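Local coordinates for protein gamma-glutamyltranspeptidase (Ggt) (Helicobacter pylori 26695, PDB 5BPK) that probably cleaves the gamma-glutamyl bond of glutathione and related compounds and passes the gamma-glutamyl group to water or an acceptor amino acid, as an N-terminal nucleophile hydrolase, at residues N311-M319 and F353-V361. Sequence-based numbering, arbitrary orientation.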
loop_
_atom_site.group_PDB
_atom_site.type_symbol
_atom_site.label_atom_id
_atom_site.label_comp_id
_atom_site.label_asym_id
_atom_site.label_seq_id
_atom_site.Cartn_x
_atom_site.Cartn_y
_atom_site.Cartn_z
ATOM N N ASN A 311 7.068 -15.811 21.047
ATOM C CA ASN A 311 6.046 -14.982 20.419
ATOM C C ASN A 311 6.291 -14.814 18.923
ATOM O O ASN A 311 5.355 -14.903 18.126
ATOM C CB ASN A 311 5.953 -13.628 21.116
ATOM C CG ASN A 311 5.379 -13.724 22.521
ATOM O OD1 ASN A 311 4.842 -14.760 22.937
ATOM N ND2 ASN A 311 5.477 -12.634 23.259
ATOM N N ILE A 312 7.554 -14.604 18.555
ATOM C CA ILE A 312 7.966 -14.486 17.148
ATOM C C ILE A 312 7.622 -15.784 16.396
ATOM O O ILE A 312 7.124 -15.751 15.255
ATOM C CB ILE A 312 9.467 -14.157 17.034
ATOM C CG1 ILE A 312 9.756 -12.761 17.609
ATOM C CG2 ILE A 312 9.968 -14.262 15.580
ATOM C CD1 ILE A 312 11.216 -12.456 17.803
ATOM N N HIS A 313 7.889 -16.917 17.053
ATOM C CA HIS A 313 7.588 -18.250 16.508
ATOM C C HIS A 313 6.102 -18.424 16.181
ATOM O O HIS A 313 5.737 -18.842 15.075
ATOM C CB HIS A 313 8.066 -19.331 17.496
ATOM C CG HIS A 313 7.727 -20.730 17.090
ATOM N ND1 HIS A 313 7.927 -21.202 15.810
ATOM C CD2 HIS A 313 7.250 -21.772 17.808
ATOM C CE1 HIS A 313 7.573 -22.474 15.755
ATOM N NE2 HIS A 313 7.158 -22.845 16.953
ATOM N N ILE A 314 5.233 -18.076 17.123
ATOM C CA ILE A 314 3.791 -18.192 16.892
ATOM C C ILE A 314 3.366 -17.328 15.698
ATOM O O ILE A 314 2.662 -17.794 14.789
ATOM C CB ILE A 314 2.992 -17.820 18.152
ATOM C CG1 ILE A 314 3.222 -18.864 19.246
ATOM C CG2 ILE A 314 1.517 -17.714 17.836
ATOM C CD1 ILE A 314 2.771 -18.425 20.623
ATOM N N ALA A 315 3.800 -16.072 15.695
ATOM C CA ALA A 315 3.502 -15.153 14.579
ATOM C C ALA A 315 4.025 -15.667 13.244
ATOM O O ALA A 315 3.316 -15.597 12.232
ATOM C CB ALA A 315 4.073 -13.762 14.865
ATOM N N ALA A 316 5.272 -16.127 13.232
ATOM C CA ALA A 316 5.923 -16.554 11.997
ATOM C C ALA A 316 5.262 -17.802 11.407
ATOM O O ALA A 316 5.149 -17.924 10.189
ATOM C CB ALA A 316 7.425 -16.790 12.228
ATOM N N GLU A 317 4.873 -18.753 12.259
ATOM C CA GLU A 317 4.153 -19.925 11.752
ATOM C C GLU A 317 2.763 -19.562 11.210
ATOM O O GLU A 317 2.310 -20.124 10.199
ATOM C CB GLU A 317 4.077 -21.035 12.794
ATOM C CG GLU A 317 5.450 -21.602 13.174
ATOM C CD GLU A 317 6.245 -22.053 11.956
ATOM O OE1 GLU A 317 5.856 -23.066 11.353
ATOM O OE2 GLU A 317 7.239 -21.382 11.592
ATOM N N ALA A 318 2.091 -18.602 11.848
ATOM C CA ALA A 318 0.817 -18.117 11.327
ATOM C C ALA A 318 1.013 -17.445 9.965
ATOM O O ALA A 318 0.227 -17.671 9.052
ATOM C CB ALA A 318 0.142 -17.160 12.304
ATOM N N MET A 319 2.055 -16.623 9.841
ATOM C CA MET A 319 2.403 -15.970 8.575
ATOM C C MET A 319 2.656 -17.003 7.484
ATOM O O MET A 319 2.190 -16.857 6.371
ATOM C CB MET A 319 3.667 -15.119 8.725
ATOM C CG MET A 319 3.519 -13.888 9.581
ATOM S SD MET A 319 5.122 -13.163 10.004
ATOM C CE MET A 319 4.572 -11.756 10.999
ATOM N N PHE A 353 -3.167 -22.671 14.919
ATOM C CA PHE A 353 -2.461 -22.514 16.191
ATOM C C PHE A 353 -2.074 -23.871 16.808
ATOM O O PHE A 353 -0.949 -24.051 17.270
ATOM C CB PHE A 353 -3.293 -21.697 17.176
ATOM C CG PHE A 353 -2.614 -21.483 18.487
ATOM C CD1 PHE A 353 -1.614 -20.528 18.614
ATOM C CD2 PHE A 353 -2.949 -22.257 19.592
ATOM C CE1 PHE A 353 -0.969 -20.340 19.810
ATOM C CE2 PHE A 353 -2.316 -22.067 20.803
ATOM C CZ PHE A 353 -1.324 -21.108 20.917
ATOM N N ASP A 354 -2.996 -24.825 16.772
ATOM C CA ASP A 354 -2.784 -26.121 17.429
ATOM C C ASP A 354 -1.681 -26.957 16.759
ATOM O O ASP A 354 -1.162 -27.901 17.378
ATOM C CB ASP A 354 -4.099 -26.915 17.505
ATOM C CG ASP A 354 -5.095 -26.337 18.526
ATOM O OD1 ASP A 354 -4.695 -25.540 19.405
ATOM O OD2 ASP A 354 -6.293 -26.702 18.462
ATOM N N THR A 355 -1.317 -26.620 15.516
ATOM C CA THR A 355 -0.198 -27.288 14.825
ATOM C C THR A 355 1.183 -26.722 15.199
ATOM O O THR A 355 2.220 -27.303 14.852
ATOM C CB THR A 355 -0.345 -27.244 13.272
ATOM O OG1 THR A 355 -0.155 -25.902 12.789
ATOM C CG2 THR A 355 -1.713 -27.767 12.837
ATOM N N ILE A 356 1.204 -25.584 15.886
ATOM C CA ILE A 356 2.458 -24.930 16.218
ATOM C C ILE A 356 3.080 -25.632 17.425
ATOM O O ILE A 356 2.469 -25.708 18.491
ATOM C CB ILE A 356 2.275 -23.424 16.484
ATOM C CG1 ILE A 356 1.593 -22.763 15.284
ATOM C CG2 ILE A 356 3.618 -22.769 16.776
ATOM C CD1 ILE A 356 1.205 -21.335 15.502
ATOM N N GLN A 357 4.284 -26.159 17.222
ATOM C CA GLN A 357 5.030 -26.869 18.259
ATOM C C GLN A 357 5.972 -25.898 18.963
ATOM O O GLN A 357 6.467 -24.961 18.350
ATOM C CB GLN A 357 5.853 -28.000 17.635
ATOM C CG GLN A 357 5.044 -29.023 16.846
ATOM C CD GLN A 357 4.040 -29.767 17.697
ATOM O OE1 GLN A 357 2.874 -29.906 17.322
ATOM N NE2 GLN A 357 4.482 -30.245 18.856
ATOM N N PRO A 358 6.234 -26.118 20.261
ATOM C CA PRO A 358 7.093 -25.174 20.987
ATOM C C PRO A 358 8.552 -25.135 20.511
ATOM O O PRO A 358 9.215 -24.104 20.635
ATOM C CB PRO A 358 7.015 -25.672 22.439
ATOM C CG PRO A 358 6.590 -27.090 22.346
ATOM C CD PRO A 358 5.695 -27.169 21.145
ATOM N N ASP A 359 9.036 -26.242 19.959
ATOM C CA ASP A 359 10.465 -26.411 19.706
ATOM C C ASP A 359 10.843 -26.522 18.234
ATOM O O ASP A 359 12.029 -26.660 17.913
ATOM C CB ASP A 359 10.982 -27.647 20.464
ATOM C CG ASP A 359 10.204 -28.920 20.134
ATOM O OD1 ASP A 359 9.146 -28.831 19.464
ATOM O OD2 ASP A 359 10.644 -30.015 20.560
ATOM N N THR A 360 9.856 -26.455 17.341
ATOM C CA THR A 360 10.110 -26.701 15.926
ATOM C C THR A 360 9.153 -25.950 14.991
ATOM O O THR A 360 8.067 -25.517 15.376
ATOM C CB THR A 360 10.090 -28.223 15.605
ATOM O OG1 THR A 360 10.701 -28.443 14.328
ATOM C CG2 THR A 360 8.670 -28.779 15.615
ATOM N N VAL A 361 9.603 -25.799 13.755
ATOM C CA VAL A 361 8.823 -25.171 12.695
ATOM C C VAL A 361 8.203 -26.245 11.801
ATOM O O VAL A 361 8.600 -27.417 11.837
ATOM C CB VAL A 361 9.715 -24.249 11.837
ATOM C CG1 VAL A 361 10.337 -23.164 12.701
ATOM C CG2 VAL A 361 10.803 -25.040 11.123
#
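H313, I314 and E317 form the face of helix 309-329 across which segment 353-361 runs as it leaves helix 346-354. The CA atoms come nearest at I314 and I356, 6.9 Å apart, and a backbone hydrogen bond from I356 N to F353 O closes the turn there. I356 suits this spot because its branches serve two neighbours: CG1 lies 3.9 Å from E317 CB, while CG2 reaches to 3.5 Å from H313 NE2, oblique to the ring. Beside it, I314 CG2 meets the edge of the F353 ring at CE1, 4.1 Å away. The polar link is made by H313. With CG anti to its backbone N (chi1 176°), the imidazole reaches out to the loop, and NE2 donates to Q357 O at 2.6 Å; the acceptor lies in the ring plane and the N-H...O angle is 151°. A ring with two nitrogens suits this place, since ND1 is bonded to Y153 OH of the other subunit. E317 bends at chi2 (-53°) to lay its carboxylate against V361, OE2 3.7 Å from CG1; its two oxygens let it take T362 N at OE1 and a salt bridge with R320 at OE2. NE2 of H313 thus holds the loop and ND1 joins the helix to the other subunit, E317 grips the chain just past V361, and isoleucine and phenylalanine fill the apolar side.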